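Local coordinates for protein beta sliding clamp (Streptococcus pneumoniae, PDB 2AWA) that probably forms, as a ring-shaped head-to-tail dimer closed around DNA, the sliding clamp that tethers DNA polymerases and other proteins and makes replication processive, at residues T29-R32 against A33-S36; I40-L43 against S44-K47; R289-L292 against L293-T297. One frame throughout, in Å; residues are numbered along the deposited sequence.

Contact 1 of 3, residues T29-R32 against A33-S36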
# COMPACT_ATOMS: atom_id res chain seq x y z
N THR B 29 -7.09 -9.83 15.64
CA THR B 29 -7.66 -11.08 15.19
C THR B 29 -9.16 -10.95 15.19
O THR B 29 -9.80 -11.37 14.24
CB THR B 29 -7.26 -12.21 16.13
OG1 THR B 29 -5.86 -12.37 16.07
CG2 THR B 29 -7.91 -13.52 15.71
N THR B 30 -9.72 -10.40 16.25
CA THR B 30 -11.18 -10.32 16.35
C THR B 30 -11.74 -9.38 15.28
O THR B 30 -12.78 -9.65 14.69
CB THR B 30 -11.64 -9.90 17.75
OG1 THR B 30 -11.20 -10.89 18.69
CG2 THR B 30 -13.14 -9.82 17.81
N LYS B 31 -11.02 -8.30 15.01
CA LYS B 31 -11.45 -7.32 14.02
C LYS B 31 -11.63 -7.92 12.63
O LYS B 31 -12.38 -7.42 11.83
CB LYS B 31 -10.46 -6.17 13.93
CG LYS B 31 -11.15 -4.90 13.49
CD LYS B 31 -10.30 -3.99 12.63
CE LYS B 31 -11.08 -2.69 12.32
NZ LYS B 31 -12.51 -2.91 11.90
N ARG B 32 -10.93 -9.00 12.34
CA ARG B 32 -11.06 -9.64 11.04
C ARG B 32 -12.50 -10.03 10.69
O ARG B 32 -12.82 -10.20 9.51
CB ARG B 32 -10.12 -10.84 10.93
CG ARG B 32 -8.68 -10.38 10.83
CD ARG B 32 -7.86 -11.28 9.94
NE ARG B 32 -6.60 -10.65 9.54
CZ ARG B 32 -5.49 -10.62 10.28
NH1 ARG B 32 -5.44 -11.16 11.51
NH2 ARG B 32 -4.40 -10.03 9.80
N ALA B 33 -13.37 -10.14 11.70
CA ALA B 33 -14.80 -10.37 11.49
C ALA B 33 -15.64 -9.12 11.66
O ALA B 33 -16.84 -9.23 11.79
CB ALA B 33 -15.30 -11.45 12.45
N ILE B 34 -15.03 -7.93 11.65
CA ILE B 34 -15.76 -6.68 11.90
C ILE B 34 -15.58 -5.68 10.76
O ILE B 34 -14.49 -5.15 10.57
CB ILE B 34 -15.28 -5.99 13.19
CG1 ILE B 34 -15.58 -6.84 14.42
CG2 ILE B 34 -15.93 -4.60 13.32
CD1 ILE B 34 -15.07 -6.24 15.73
N SER B 35 -16.66 -5.40 10.03
CA SER B 35 -16.63 -4.41 8.95
C SER B 35 -16.84 -2.98 9.47
O SER B 35 -17.36 -2.77 10.57
CB SER B 35 -17.69 -4.72 7.91
OG SER B 35 -17.72 -6.10 7.64
N SER B 36 -16.43 -2.02 8.65
CA SER B 36 -16.59 -0.58 8.96
C SER B 36 -18.07 -0.17 8.85
O SER B 36 -18.65 0.34 9.82
CB SER B 36 -15.74 0.27 8.00
OG SER B 36 -15.96 -0.11 6.65

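Contact 2 of 3, residues I40-L43 against S44-K47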
# COMPACT_ATOMS: atom_id res chain seq x y z
N ILE B 40 -26.54 -3.72 9.94
CA ILE B 40 -26.88 -3.67 11.37
C ILE B 40 -25.80 -2.85 12.08
O ILE B 40 -24.69 -3.34 12.30
CB ILE B 40 -26.94 -5.09 12.01
CG1 ILE B 40 -27.94 -5.98 11.26
CG2 ILE B 40 -27.34 -5.00 13.47
N PRO B 41 -26.10 -1.59 12.43
CA PRO B 41 -25.12 -0.64 12.98
C PRO B 41 -24.20 -1.16 14.09
O PRO B 41 -23.01 -0.83 14.10
CB PRO B 41 -26.01 0.48 13.54
CG PRO B 41 -27.22 0.45 12.70
CD PRO B 41 -27.44 -0.98 12.30
N ILE B 42 -24.75 -1.94 15.02
CA ILE B 42 -24.03 -2.29 16.24
C ILE B 42 -22.90 -3.27 15.97
O ILE B 42 -22.04 -3.47 16.82
CB ILE B 42 -24.99 -2.86 17.30
CG1 ILE B 42 -24.38 -2.75 18.70
CG2 ILE B 42 -25.36 -4.29 17.00
CD1 ILE B 42 -24.47 -1.37 19.29
N LEU B 43 -22.90 -3.88 14.80
CA LEU B 43 -21.91 -4.91 14.48
C LEU B 43 -20.52 -4.37 14.12
O LEU B 43 -19.59 -5.16 13.95
CB LEU B 43 -22.45 -5.82 13.39
CG LEU B 43 -23.54 -6.77 13.88
CD1 LEU B 43 -24.03 -7.65 12.74
CD2 LEU B 43 -23.03 -7.64 15.02
N SER B 44 -20.39 -3.04 14.04
CA SER B 44 -19.08 -2.37 13.94
C SER B 44 -18.31 -2.32 15.28
O SER B 44 -17.14 -1.96 15.33
CB SER B 44 -19.25 -0.95 13.41
OG SER B 44 -19.97 -0.12 14.32
N THR B 45 -18.96 -2.70 16.37
CA THR B 45 -18.33 -2.68 17.67
C THR B 45 -17.68 -4.01 17.94
O THR B 45 -18.11 -5.01 17.39
CB THR B 45 -19.36 -2.37 18.83
OG1 THR B 45 -20.30 -3.45 18.98
CG2 THR B 45 -20.10 -1.08 18.55
N VAL B 46 -16.63 -4.01 18.76
CA VAL B 46 -16.17 -5.22 19.41
C VAL B 46 -16.86 -5.27 20.75
O VAL B 46 -17.15 -4.24 21.35
CB VAL B 46 -14.64 -5.29 19.57
CG1 VAL B 46 -14.05 -4.02 20.18
CG2 VAL B 46 -14.26 -6.54 20.40
N LYS B 47 -17.15 -6.50 21.19
CA LYS B 47 -17.79 -6.76 22.47
C LYS B 47 -16.76 -7.40 23.35
O LYS B 47 -16.04 -8.29 22.90
CB LYS B 47 -18.98 -7.71 22.28
CG LYS B 47 -19.56 -8.31 23.56
CD LYS B 47 -20.96 -8.82 23.30
CE LYS B 47 -21.33 -10.03 24.14
NZ LYS B 47 -21.39 -9.71 25.57

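Contact 3 of 3, residues R289-L292 against L293-T297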
# COMPACT_ATOMS: atom_id res chain seq x y z
N ARG B 289 2.71 -11.43 -19.52
CA ARG B 289 3.07 -10.60 -20.65
C ARG B 289 1.91 -10.57 -21.64
O ARG B 289 1.44 -9.51 -22.04
CB ARG B 289 4.36 -11.12 -21.32
CG ARG B 289 5.66 -10.46 -20.81
CD ARG B 289 6.91 -10.87 -21.63
NE ARG B 289 7.14 -12.31 -21.60
CZ ARG B 289 7.86 -12.96 -20.69
NH1 ARG B 289 8.44 -12.32 -19.69
NH2 ARG B 289 7.99 -14.27 -20.76
N ALA B 290 1.47 -11.75 -22.03
CA ALA B 290 0.26 -11.90 -22.83
C ALA B 290 -0.88 -11.05 -22.27
O ALA B 290 -1.57 -10.36 -23.01
CB ALA B 290 -0.14 -13.34 -22.88
N ARG B 291 -1.08 -11.08 -20.96
CA ARG B 291 -2.21 -10.37 -20.36
C ARG B 291 -2.12 -8.84 -20.43
O ARG B 291 -3.13 -8.14 -20.55
CB ARG B 291 -2.41 -10.84 -18.92
CG ARG B 291 -3.61 -10.17 -18.24
CD ARG B 291 -4.00 -10.86 -16.94
NE ARG B 291 -2.99 -10.67 -15.91
CZ ARG B 291 -3.08 -11.17 -14.69
NH1 ARG B 291 -4.13 -11.89 -14.32
NH2 ARG B 291 -2.09 -10.95 -13.83
N LEU B 292 -0.91 -8.29 -20.38
CA LEU B 292 -0.74 -6.85 -20.54
C LEU B 292 -1.44 -6.34 -21.78
O LEU B 292 -2.01 -5.26 -21.75
CB LEU B 292 0.73 -6.44 -20.63
CG LEU B 292 1.44 -6.51 -19.30
CD1 LEU B 292 2.91 -6.31 -19.50
CD2 LEU B 292 0.86 -5.49 -18.37
N LEU B 293 -1.37 -7.11 -22.86
CA LEU B 293 -1.98 -6.64 -24.09
C LEU B 293 -3.40 -7.11 -24.27
O LEU B 293 -4.21 -6.39 -24.85
CB LEU B 293 -1.13 -7.00 -25.31
CG LEU B 293 0.02 -6.02 -25.47
CD1 LEU B 293 1.27 -6.56 -24.83
CD2 LEU B 293 0.24 -5.69 -26.92
N SER B 294 -3.72 -8.31 -23.78
CA SER B 294 -5.06 -8.86 -23.99
C SER B 294 -6.09 -8.15 -23.12
O SER B 294 -7.25 -8.12 -23.48
CB SER B 294 -5.11 -10.37 -23.77
OG SER B 294 -4.90 -10.71 -22.42
N SER B 295 -5.67 -7.56 -22.01
CA SER B 295 -6.60 -6.85 -21.13
C SER B 295 -7.00 -5.48 -21.66
O SER B 295 -7.94 -4.88 -21.14
CB SER B 295 -6.06 -6.73 -19.71
OG SER B 295 -4.73 -6.28 -19.70
N ALA B 296 -6.31 -4.97 -22.68
CA ALA B 296 -6.81 -3.80 -23.42
C ALA B 296 -8.10 -4.11 -24.20
O ALA B 296 -8.89 -3.21 -24.48
CB ALA B 296 -5.72 -3.25 -24.35
N THR B 297 -8.32 -5.38 -24.56
CA THR B 297 -9.56 -5.84 -25.22
C THR B 297 -10.57 -6.29 -24.17
O THR B 297 -10.18 -6.67 -23.06
CB THR B 297 -9.31 -7.09 -26.15
OG1 THR B 297 -7.97 -7.10 -26.66
CG2 THR B 297 -10.36 -7.14 -27.29

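Contact 1 of 3, residues T29-R32 against A33-S36
Thr30 to Ala33 and Lys31 to Ile34 are bridged by two successive i-to-i+3 backbone hydrogen bonds where helix 20-31 gives way to a loop. Ala33 N donates to Thr30 O at 3.1 Å, and Ile34 N to Lys31 O at 2.7 Å with an N-H...O angle of 154°. The second bond closes a type I turn from Lys31 to Ile34, and in both the donor stands well above the plane of the carbonyl, 55° out of it at Lys31 O.

Ile34 folds back over the last turn. Its CB rests 3.5 Å from Lys31 O, and CD1 approaches Lys31 CA at 4.1 Å. With CG1 on the backbone-N side (chi1 -65°), the longer branch is carried back to the helix end, while CG2 is the branch that meets the lysine tail. The Lys31 chain, bent at chi2 and again at chi4, crosses the isoleucine at about a right angle; its NZ lies 4.1 Å from Ile34 CG2 and makes a weak hydrogen bond of 3.3 Å to Ile34 O.

Thr30 turns its hydroxyl to Ala26 O, one turn earlier in the helix. Around this helix end, Ala33 packs on Ile64 and Ile66 of strand 64-71, Lys31 and Ile34 on helix 91-100, and Arg32 on Glu222 and Ala225 of helix 217-226.

Contact 2 of 3, residues I40-L43 against S44-K47
Ile42 O is gripped by two donors of one residue, the backbone N and the hydroxyl of Thr45. Thr45 OG1 donates to Ile42 O at 2.8 Å and arrives nearly along the C=O axis, the C=O...O angle being 168°. Thr45 N reaches Ile42 O at 3.2 Å by a different route, standing 50° out of the carbonyl plane. The two donors therefore use distinct approaches to the same oxygen.

The threonine hydroxyl is set for this by its first torsion: at chi1 67° OG1 lies between the backbone N and the carbonyl carbon, close to the N-H whose acceptor it shares. The methyl group also stays close, Thr45 CG2 being 3.5 Å from Ile42 O. On the Ile42 side, CG1 is the branch that faces the hydroxyl, 4.1 Å from Thr45 OG1, and the two side chains meet at a slant.

One residue earlier the backbone bond is weak, with Ser44 N 3.4 Å from Pro41 O, though its N-H points almost straight at the oxygen. Ser44 OG also comes within 3.1 Å of Pro41 O, but its hydrogen-bond partner is Glu90 OE1 of the adjoining strand 85-90, and Ser44 is further paired with Ala91 through the backbone. Leu43 packs on Ser60 and Tyr135, while Ile42 and Thr45 share Leu88.

Chemically, the paired hydrogen bonds from Thr45 satisfy the Ile42 carbonyl and the buried threonine's own hydroxyl together, just where the 3-10 turn passes into strand 45-50. Ser44 instead ties that junction to the neighbouring strand, so one hydroxyl bonds within the turn and the other across to strand 85-90.

Contact 3 of 3, residues R289-L292 against L293-T297
The flat carbonyl group of Arg291 is held from opposite faces of its plane by one residue, Ser295. Ser295 OG donates to Arg291 O at 2.6 Å and Ser295 N at 3.0 Å, each tilted 24° from that plane. The serine oxygen sits between its backbone N and carbonyl carbon (chi1 48°), which turns it back up the helix to the oxygen that its own N-H already uses.

The preceding carbonyl, of Ala290, is approached differently. Ser294 N lies in its plane, 3.1 Å from Ala290 O, whereas Leu293 N stands above it at 3.3 Å with a bent N-H...O angle of 136°. Ser294 OG adds a weak bond to Ala290 O at 3.4 Å. Both i+3 and i+4 donors thus converge on this oxygen.

Leu292 CB lies 4.2 Å from Leu293 CD1; Leu292 packs on Ser100 and Leu293 on Ile125 of the second subunit. The guanidinium of Arg289 is salt-bridged to Glu325 through NE, and its NH1 is hydrogen-bonded to Ser100 O of the second subunit. Arg291 NH1 goes instead to Thr344 OG1 of the same chain.

A type I turn runs from Ser294 to Thr297, closed by Thr297 N donating to Ser294 O at 3.1 Å. Serine hydroxyls bonded back to the carbonyl four residues earlier are a common feature of helices; here the bond is short at Ser295 and weak at Ser294, near the C-terminal end of helix 280-294, whose Arg289, Leu292 and Leu293 meet the other subunit of the clamp dimer.

In the fold
Contacts 1 and 2 lie at the two ends of the connection from helix 20-31 to strand 45-50 in the N-terminal domain, their centres about 10 Å apart. They meet directly: Ile34 CG2 is 3.5 Å from Ser44 O, and Ile34 CD1 is 3.7 Å from Thr45 O, so the turn after the helix packs on the start of the strand. Contact 3 belongs to the C-terminal domain, its centre about 36 Å from that of contact 1 and 43 Å from that of contact 2. It alone of the three touches the second subunit, through residues of that chain's N-terminal domain, consistent with the head-to-tail closure of the ring.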